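PDB 2GLF: probable M18-family aminopeptidase 1 from Thermotoga maritima, which probably acts as a metal-dependent aminopeptidase that removes residues from the N termini of peptides and is here bound to manganese ions. Local coordinates for residues N319-S324 and A370-R375; Q383-Q388 and Y443-E448; T402-F407 and V414-P419. All coordinates share one frame; numbering follows the deposited sequence.

Contact 1: N319-S324 and A370-R375; sequences NTSVIS and AEFVAR
Phe372 lays the far end of its ring against Ser321 and the peptide that follows Val322, so that helix 370-382 packs on strand 321-329 of the central mixed sheet in the alpha/beta fold of the zinc exopeptidases. Over these segments the helix runs almost perpendicular to the strand, their axes crossing at -83° and passing 11.1 Å apart, a gap bridged chiefly by Phe372. CG of Phe372 stands anti to the backbone N (chi1 -168°), which carries the ring away from the helix and out to the strand. There Phe372 CZ lies 3.9 Å from Ser321 CB, with CE2 touching the same carbon, an oblique approach. Along the other side of the ring tip, Phe372 CE1 meets Val322 O at 3.9 Å, the carbonyl oxygen sitting at the ring edge near its plane, where the partial positive charge of the ring hydrogens would suit it. Ile415 on the neighbouring strand also touches this ring. Val322 itself points away from the helix and packs on Val414 instead. On its outer side the helix meets a second subunit, where Glu371 makes a salt bridge with Arg34 of that neighbouring subunit. One turn after Phe372, the exposed Arg375 reaches over to the strand. A bend at chi3 (56°) turns the end of its chain toward Ser321, and Arg375 NH2 comes to rest obliquely 3.5 Å from Ser321 OG, a contact rather than a bond.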
loop_
_atom_site.group_PDB
_atom_site.type_symbol
_atom_site.label_atom_id
_atom_site.label_comp_id
_atom_site.label_asym_id
_atom_site.label_seq_id
_atom_site.Cartn_x
_atom_site.Cartn_y
_atom_site.Cartn_z
ATOM N N ASN A 319 59.435 2.078 -0.846
ATOM C CA ASN A 319 59.619 3.491 -0.568
ATOM C C ASN A 319 58.666 4.078 -1.599
ATOM O O ASN A 319 57.911 3.327 -2.220
ATOM C CB ASN A 319 61.059 3.912 -0.855
ATOM C CG ASN A 319 62.074 3.047 -0.121
ATOM O OD1 ASN A 319 62.005 2.884 1.099
ATOM N ND2 ASN A 319 63.020 2.488 -0.864
ATOM N N THR A 320 58.689 5.385 -1.807
ATOM C CA THR A 320 57.774 5.997 -2.778
ATOM C C THR A 320 56.456 6.376 -2.125
ATOM O O THR A 320 55.647 5.527 -1.767
ATOM C CB THR A 320 57.435 5.055 -3.979
ATOM O OG1 THR A 320 58.619 4.795 -4.745
ATOM C CG2 THR A 320 56.372 5.692 -4.875
ATOM N N SER A 321 56.253 7.674 -1.975
ATOM C CA SER A 321 55.037 8.183 -1.386
ATOM C C SER A 321 54.112 8.502 -2.546
ATOM O O SER A 321 54.523 9.138 -3.519
ATOM C CB SER A 321 55.347 9.442 -0.588
ATOM O OG SER A 321 56.436 9.208 0.288
ATOM N N VAL A 322 52.871 8.039 -2.461
ATOM C CA VAL A 322 51.907 8.296 -3.521
ATOM C C VAL A 322 50.791 9.206 -3.032
ATOM O O VAL A 322 50.195 8.981 -1.981
ATOM C CB VAL A 322 51.283 6.977 -4.062
ATOM C CG1 VAL A 322 50.226 7.286 -5.106
ATOM C CG2 VAL A 322 52.361 6.096 -4.667
ATOM N N ILE A 323 50.543 10.260 -3.795
ATOM C CA ILE A 323 49.480 11.198 -3.485
ATOM C C ILE A 323 48.407 10.921 -4.527
ATOM O O ILE A 323 48.636 11.091 -5.728
ATOM C CB ILE A 323 49.923 12.664 -3.649
ATOM C CG1 ILE A 323 51.133 12.956 -2.762
ATOM C CG2 ILE A 323 48.748 13.596 -3.321
ATOM C CD1 ILE A 323 50.844 12.881 -1.306
ATOM N N SER A 324 47.252 10.458 -4.064
ATOM C CA SER A 324 46.123 10.171 -4.936
ATOM C C SER A 324 45.423 11.504 -5.208
ATOM O O SER A 324 44.680 12.005 -4.364
ATOM C CB SER A 324 45.170 9.205 -4.235
ATOM O OG SER A 324 44.054 8.903 -5.050
ATOM N N ALA A 370 47.972 6.476 10.046
ATOM C CA ALA A 370 48.272 7.676 10.803
ATOM C C ALA A 370 49.701 8.159 10.541
ATOM O O ALA A 370 49.936 9.358 10.359
ATOM C CB ALA A 370 48.074 7.416 12.279
ATOM N N GLU A 371 50.652 7.229 10.518
ATOM C CA GLU A 371 52.050 7.586 10.293
ATOM C C GLU A 371 52.233 8.386 9.011
ATOM O O GLU A 371 52.949 9.389 8.996
ATOM C CB GLU A 371 52.936 6.335 10.245
ATOM C CG GLU A 371 52.191 5.011 10.329
ATOM C CD GLU A 371 51.659 4.715 11.717
ATOM O OE1 GLU A 371 52.475 4.491 12.640
ATOM O OE2 GLU A 371 50.420 4.707 11.880
ATOM N N PHE A 372 51.582 7.955 7.935
ATOM C CA PHE A 372 51.702 8.657 6.664
ATOM C C PHE A 372 51.000 10.015 6.711
ATOM O O PHE A 372 51.507 11.003 6.181
ATOM C CB PHE A 372 51.123 7.819 5.528
ATOM C CG PHE A 372 51.468 8.339 4.170
ATOM C CD1 PHE A 372 50.515 8.375 3.158
ATOM C CD2 PHE A 372 52.751 8.803 3.899
ATOM C CE1 PHE A 372 50.836 8.869 1.893
ATOM C CE2 PHE A 372 53.085 9.301 2.638
ATOM C CZ PHE A 372 52.130 9.334 1.634
ATOM N N VAL A 373 49.830 10.075 7.336
ATOM C CA VAL A 373 49.125 11.344 7.435
ATOM C C VAL A 373 50.017 12.293 8.241
ATOM O O VAL A 373 50.029 13.510 8.018
ATOM C CB VAL A 373 47.759 11.180 8.142
ATOM C CG1 VAL A 373 47.030 12.520 8.191
ATOM C CG2 VAL A 373 46.920 10.146 7.409
ATOM N N ALA A 374 50.772 11.723 9.176
ATOM C CA ALA A 374 51.679 12.509 10.003
ATOM C C ALA A 374 52.742 13.138 9.104
ATOM O O ALA A 374 52.968 14.344 9.137
ATOM C CB ALA A 374 52.332 11.616 11.047
ATOM N N ARG A 375 53.389 12.308 8.295
ATOM C CA ARG A 375 54.421 12.782 7.388
ATOM C C ARG A 375 53.898 13.854 6.434
ATOM O O ARG A 375 54.586 14.834 6.151
ATOM C CB ARG A 375 54.993 11.608 6.598
ATOM C CG ARG A 375 55.767 10.614 7.455
ATOM C CD ARG A 375 56.203 9.418 6.636
ATOM N NE ARG A 375 56.993 9.825 5.478
ATOM C CZ ARG A 375 57.271 9.034 4.446
ATOM N NH1 ARG A 375 56.817 7.784 4.428
ATOM N NH2 ARG A 375 58.003 9.491 3.433
#

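Contact 2: Q383-Q388 and Y443-E448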
loop_
_atom_site.group_PDB
_atom_site.type_symbol
_atom_site.label_atom_id
_atom_site.label_comp_id
_atom_site.label_asym_id
_atom_site.label_seq_id
_atom_site.Cartn_x
_atom_site.Cartn_y
_atom_site.Cartn_z
ATOM N N GLN A 383 55.658 23.997 5.007
ATOM C CA GLN A 383 55.748 24.825 3.811
ATOM C C GLN A 383 54.641 25.887 3.816
ATOM O O GLN A 383 54.484 26.650 2.851
ATOM C CB GLN A 383 55.623 23.971 2.548
ATOM C CG GLN A 383 56.706 22.929 2.378
ATOM C CD GLN A 383 58.096 23.496 2.581
ATOM O OE1 GLN A 383 58.512 23.758 3.708
ATOM N NE2 GLN A 383 58.821 23.692 1.488
ATOM N N GLY A 384 53.870 25.923 4.901
ATOM C CA GLY A 384 52.793 26.894 5.024
ATOM C C GLY A 384 51.649 26.712 4.043
ATOM O O GLY A 384 51.021 27.683 3.625
ATOM N N VAL A 385 51.372 25.468 3.673
ATOM C CA VAL A 385 50.292 25.180 2.739
ATOM C C VAL A 385 48.944 25.154 3.465
ATOM O O VAL A 385 48.796 24.516 4.507
ATOM C CB VAL A 385 50.512 23.822 2.055
ATOM C CG1 VAL A 385 49.551 23.661 0.898
ATOM C CG2 VAL A 385 51.941 23.706 1.590
ATOM N N ILE A 386 47.965 25.862 2.914
ATOM C CA ILE A 386 46.631 25.909 3.498
ATOM C C ILE A 386 45.882 24.623 3.137
ATOM O O ILE A 386 45.704 24.314 1.960
ATOM C CB ILE A 386 45.828 27.138 2.970
ATOM C CG1 ILE A 386 46.296 28.425 3.659
ATOM C CG2 ILE A 386 44.352 26.950 3.236
ATOM C CD1 ILE A 386 47.731 28.779 3.402
ATOM N N TRP A 387 45.450 23.870 4.142
ATOM C CA TRP A 387 44.721 22.632 3.880
ATOM C C TRP A 387 43.577 22.417 4.878
ATOM O O TRP A 387 43.505 23.071 5.923
ATOM C CB TRP A 387 45.680 21.434 3.910
ATOM C CG TRP A 387 46.299 21.190 5.254
ATOM C CD1 TRP A 387 47.269 21.939 5.866
ATOM C CD2 TRP A 387 45.925 20.176 6.193
ATOM N NE1 TRP A 387 47.514 21.457 7.130
ATOM C CE2 TRP A 387 46.702 20.377 7.357
ATOM C CE3 TRP A 387 45.004 19.119 6.166
ATOM C CZ2 TRP A 387 46.586 19.557 8.486
ATOM C CZ3 TRP A 387 44.888 18.304 7.289
ATOM C CH2 TRP A 387 45.675 18.529 8.433
ATOM N N GLN A 388 42.681 21.497 4.544
ATOM C CA GLN A 388 41.533 21.193 5.392
ATOM C C GLN A 388 41.213 19.705 5.279
ATOM O O GLN A 388 41.541 19.081 4.276
ATOM C CB GLN A 388 40.324 22.034 4.947
ATOM C CG GLN A 388 39.920 21.827 3.493
ATOM C CD GLN A 388 38.761 22.714 3.062
ATOM O OE1 GLN A 388 37.823 22.946 3.828
ATOM N NE2 GLN A 388 38.808 23.196 1.821
ATOM N N TYR A 443 50.856 19.978 -3.966
ATOM C CA TYR A 443 51.467 18.933 -4.788
ATOM C C TYR A 443 52.960 19.133 -5.038
ATOM O O TYR A 443 53.731 18.174 -5.033
ATOM C CB TYR A 443 50.757 18.842 -6.139
ATOM C CG TYR A 443 49.399 18.185 -6.088
ATOM C CD1 TYR A 443 48.590 18.146 -7.222
ATOM C CD2 TYR A 443 48.918 17.599 -4.913
ATOM C CE1 TYR A 443 47.335 17.542 -7.192
ATOM C CE2 TYR A 443 47.666 16.994 -4.873
ATOM C CZ TYR A 443 46.879 16.970 -6.018
ATOM O OH TYR A 443 45.637 16.378 -6.000
ATOM N N ARG A 444 53.360 20.380 -5.271
ATOM C CA ARG A 444 54.753 20.707 -5.548
ATOM C C ARG A 444 55.631 20.527 -4.325
ATOM O O ARG A 444 56.692 19.905 -4.395
ATOM C CB ARG A 444 54.868 22.149 -6.040
ATOM C CG ARG A 444 56.292 22.622 -6.219
ATOM C CD ARG A 444 56.352 24.059 -6.709
ATOM N NE ARG A 444 57.720 24.571 -6.691
ATOM C CZ ARG A 444 58.083 25.756 -7.169
ATOM N NH1 ARG A 444 57.180 26.563 -7.712
ATOM N NH2 ARG A 444 59.354 26.130 -7.106
ATOM N N SER A 445 55.186 21.080 -3.204
ATOM C CA SER A 445 55.947 20.979 -1.974
ATOM C C SER A 445 55.911 19.567 -1.391
ATOM O O SER A 445 56.707 19.235 -0.521
ATOM C CB SER A 445 55.435 22.001 -0.959
ATOM O OG SER A 445 54.034 21.902 -0.799
ATOM N N LEU A 446 54.991 18.734 -1.865
ATOM C CA LEU A 446 54.923 17.367 -1.371
ATOM C C LEU A 446 55.885 16.485 -2.151
ATOM O O LEU A 446 56.428 15.514 -1.613
ATOM C CB LEU A 446 53.506 16.809 -1.487
ATOM C CG LEU A 446 52.562 17.115 -0.323
ATOM C CD1 LEU A 446 51.183 16.587 -0.654
ATOM C CD2 LEU A 446 53.083 16.480 0.961
HETATM N N MSE A 447 56.095 16.818 -3.422
HETATM C CA MSE A 447 57.018 16.055 -4.253
HETATM C C MSE A 447 58.430 16.418 -3.819
HETATM O O MSE A 447 59.336 15.582 -3.834
HETATM C CB MSE A 447 56.848 16.417 -5.724
HETATM C CG MSE A 447 55.462 16.198 -6.267
HETATM SE SE MSE A 447 55.301 16.870 -8.075
HETATM C CE MSE A 447 54.871 15.215 -8.982
ATOM N N GLU A 448 58.595 17.678 -3.427
ATOM C CA GLU A 448 59.883 18.214 -2.997
ATOM C C GLU A 448 60.335 17.801 -1.604
ATOM O O GLU A 448 61.515 17.516 -1.393
ATOM C CB GLU A 448 59.859 19.748 -3.042
ATOM C CG GLU A 448 59.942 20.368 -4.428
ATOM C CD GLU A 448 59.811 21.891 -4.400
ATOM O OE1 GLU A 448 60.048 22.529 -5.452
ATOM O OE2 GLU A 448 59.465 22.449 -3.331
#
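The CA atoms of Gln383 and Ser445 come within 6.9 Å of each other where the chain leaves helix 370-382 and brushes the flank of the C-terminal helix 433-449. Gly384 ends the first helix with a Schellman motif: its positive phi (66°) takes the chain out of the helix, and two bonds run back into the last turn. The following residues then lead toward strand 387-389, an outermost strand of the central sheet within this chain, so the contact joins a helix terminus to a second helix of the alpha/beta fold. Ser445 meets both touching residues. Its CB packs on the aliphatic part of Gln383, the nearest approach being Gln383 CG to Ser445 CB at 3.7 Å; CG is put there by a first torsion that sets it anti to the carbonyl carbon. Ser445 OG meets Val385 CG2 at 3.7 Å, both partners belonging to the same turn of chain. The hydroxyl is not stranded against this methyl, because chi1 of 52° sets it between the backbone N and the carbonyl carbon, hydrogen-bonded to Val441 O and Ala442 O in the preceding turn of its own helix. Val385 packs further on Leu380, Glu438 and Ala442, wedged where the two helices meet, and Glu438 also accepts a bond from Ile386 N. Next to Ser445, Arg444 turns the edge of its guanidinium to Glu448 in a salt bridge whose hydrogen bond is weak and long, though nearly straight (176°), with Arg444 NE 3.3 Å from Glu448 OE1.

Contact 3: T402-F407 and V414-P419; sequences TIAKFF and VIDMGP
Asp416 OD2 is held by two hydroxyls, one from the residue that caps helix 404-408, Thr402, and one from the adjoining strand, Ser324. The Thr402 hydroxyl donates to it, although the modelled 2.4 Å between Thr402 OG1 and Asp416 OD2 is too short to be taken literally. Two such bonds would probably hold the buried carboxylate in place and offset its charge. The threonine oxygen, placed by a chi1 of 58°, also accepts a weak capping bond from Ala404 N at 3.5 Å, and so would link the start of the helix to strand 414-421. Beside this polar pair the contact turns apolar. Val414 straddles the first turn of the helix: CG1 meets Ala404 CB at 3.6 Å, while CG2 lies 3.9 Å from Phe407 CB and also near the carbonyl oxygen of Ala404. With only a beta carbon at Val414, as in an alanine, the methyl contacts to Ala404 CB and Phe407 CB would be lost, which would probably open a gap between the strand and the first turn. The Phe407 ring itself leads away, to Phe275 and Tyr293. The Thr402 side chain is about 6 Å from a bound manganese ion, and it touches Asp326, a ligand of one of the metals. This places the turn beside the paired-metal centre bridged by Asp249, a site characteristic of M18 aminopeptidases and their zinc exopeptidase relatives.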
loop_
_atom_site.group_PDB
_atom_site.type_symbol
_atom_site.label_atom_id
_atom_site.label_comp_id
_atom_site.label_asym_id
_atom_site.label_seq_id
_atom_site.Cartn_x
_atom_site.Cartn_y
_atom_site.Cartn_z
ATOM N N THR A 402 38.539 5.749 -4.665
ATOM C CA THR A 402 39.409 6.353 -5.668
ATOM C C THR A 402 40.455 5.327 -6.074
ATOM O O THR A 402 40.432 4.192 -5.596
ATOM C CB THR A 402 40.131 7.593 -5.129
ATOM O OG1 THR A 402 40.893 7.227 -3.977
ATOM C CG2 THR A 402 39.133 8.674 -4.750
ATOM N N ILE A 403 41.381 5.727 -6.941
ATOM C CA ILE A 403 42.411 4.808 -7.405
ATOM C C ILE A 403 43.534 4.584 -6.392
ATOM O O ILE A 403 44.406 3.738 -6.598
ATOM C CB ILE A 403 43.018 5.280 -8.743
ATOM C CG1 ILE A 403 43.888 6.517 -8.538
ATOM C CG2 ILE A 403 41.904 5.587 -9.720
ATOM C CD1 ILE A 403 44.664 6.915 -9.786
ATOM N N ALA A 404 43.497 5.331 -5.295
ATOM C CA ALA A 404 44.514 5.203 -4.263
ATOM C C ALA A 404 44.720 3.746 -3.866
ATOM O O ALA A 404 45.852 3.268 -3.803
ATOM C CB ALA A 404 44.127 6.027 -3.040
ATOM N N LYS A 405 43.627 3.037 -3.606
ATOM C CA LYS A 405 43.710 1.635 -3.200
ATOM C C LYS A 405 44.666 0.783 -4.058
ATOM O O LYS A 405 45.457 -0.002 -3.527
ATOM C CB LYS A 405 42.317 0.998 -3.219
ATOM C CG LYS A 405 41.727 0.851 -4.610
ATOM C CD LYS A 405 40.479 -0.020 -4.609
ATOM C CE LYS A 405 39.313 0.648 -3.900
ATOM N NZ LYS A 405 38.083 -0.180 -4.020
ATOM N N PHE A 406 44.587 0.945 -5.377
ATOM C CA PHE A 406 45.414 0.178 -6.302
ATOM C C PHE A 406 46.908 0.349 -6.098
ATOM O O PHE A 406 47.681 -0.597 -6.274
ATOM C CB PHE A 406 45.057 0.535 -7.742
ATOM C CG PHE A 406 43.608 0.342 -8.061
ATOM C CD1 PHE A 406 42.973 -0.862 -7.752
ATOM C CD2 PHE A 406 42.868 1.367 -8.650
ATOM C CE1 PHE A 406 41.620 -1.045 -8.021
ATOM C CE2 PHE A 406 41.509 1.195 -8.925
ATOM C CZ PHE A 406 40.883 -0.017 -8.608
ATOM N N PHE A 407 47.323 1.554 -5.733
ATOM C CA PHE A 407 48.737 1.804 -5.520
ATOM C C PHE A 407 49.186 1.295 -4.159
ATOM O O PHE A 407 50.296 0.775 -4.019
ATOM C CB PHE A 407 49.035 3.293 -5.694
ATOM C CG PHE A 407 48.815 3.771 -7.092
ATOM C CD1 PHE A 407 47.530 4.006 -7.563
ATOM C CD2 PHE A 407 49.887 3.895 -7.971
ATOM C CE1 PHE A 407 47.311 4.352 -8.886
ATOM C CE2 PHE A 407 49.680 4.242 -9.307
ATOM C CZ PHE A 407 48.389 4.469 -9.763
ATOM N N VAL A 414 49.739 5.540 0.426
ATOM C CA VAL A 414 48.963 6.490 -0.359
ATOM C C VAL A 414 48.053 7.357 0.502
ATOM O O VAL A 414 47.749 7.013 1.646
ATOM C CB VAL A 414 48.093 5.748 -1.373
ATOM C CG1 VAL A 414 47.580 6.714 -2.432
ATOM C CG2 VAL A 414 48.893 4.611 -1.983
ATOM N N ILE A 415 47.616 8.478 -0.070
ATOM C CA ILE A 415 46.737 9.434 0.608
ATOM C C ILE A 415 45.980 10.260 -0.430
ATOM O O ILE A 415 46.586 10.866 -1.308
ATOM C CB ILE A 415 47.547 10.412 1.508
ATOM C CG1 ILE A 415 46.611 11.386 2.225
ATOM C CG2 ILE A 415 48.543 11.192 0.666
ATOM C CD1 ILE A 415 45.682 10.725 3.202
ATOM N N ASP A 416 44.654 10.273 -0.332
ATOM C CA ASP A 416 43.833 11.042 -1.264
ATOM C C ASP A 416 43.972 12.527 -0.943
ATOM O O ASP A 416 43.933 12.925 0.221
ATOM C CB ASP A 416 42.366 10.627 -1.154
ATOM C CG ASP A 416 42.157 9.150 -1.424
ATOM O OD1 ASP A 416 42.171 8.349 -0.461
ATOM O OD2 ASP A 416 41.989 8.793 -2.606
HETATM N N MSE A 417 44.127 13.347 -1.976
HETATM C CA MSE A 417 44.286 14.779 -1.776
HETATM C C MSE A 417 43.888 15.545 -3.032
HETATM O O MSE A 417 44.197 15.135 -4.152
HETATM C CB MSE A 417 45.737 15.073 -1.413
HETATM C CG MSE A 417 45.959 16.408 -0.754
HETATM SE SE MSE A 417 47.702 16.461 0.069
HETATM C CE MSE A 417 47.261 15.556 1.718
ATOM N N GLY A 418 43.193 16.657 -2.837
ATOM C CA GLY A 418 42.749 17.459 -3.961
ATOM C C GLY A 418 41.750 18.519 -3.538
ATOM O O GLY A 418 41.424 18.624 -2.358
ATOM N N PRO A 419 41.246 19.327 -4.482
ATOM C CA PRO A 419 40.275 20.378 -4.159
ATOM C C PRO A 419 38.826 19.870 -4.024
ATOM O O PRO A 419 38.503 18.748 -4.437
ATOM C CB PRO A 419 40.457 21.362 -5.313
ATOM C CG PRO A 419 40.705 20.453 -6.465
ATOM C CD PRO A 419 41.670 19.419 -5.891
#

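How the contacts relate
Contact 1 comes first along the chain, closing the loop between strand 321-329 and helix 370-382. That helix runs on to its end at the start of contact 2, which opens at 383-388 and closes only near the C terminus, at 443-448. Contact 3 closes a short loop, 402-407 to 414-419, nested inside that of contact 2. All three meet at the central sheet. Strands 321-329 and 414-421 are neighbours there, and Ser324 O probably accepts a hydrogen bond from Met417 N at 2.8 Å. The last helix joins in through Tyr443 OH, 2.7 Å from Met417 O, and through Leu446, which packs on both Ile323 and Met417.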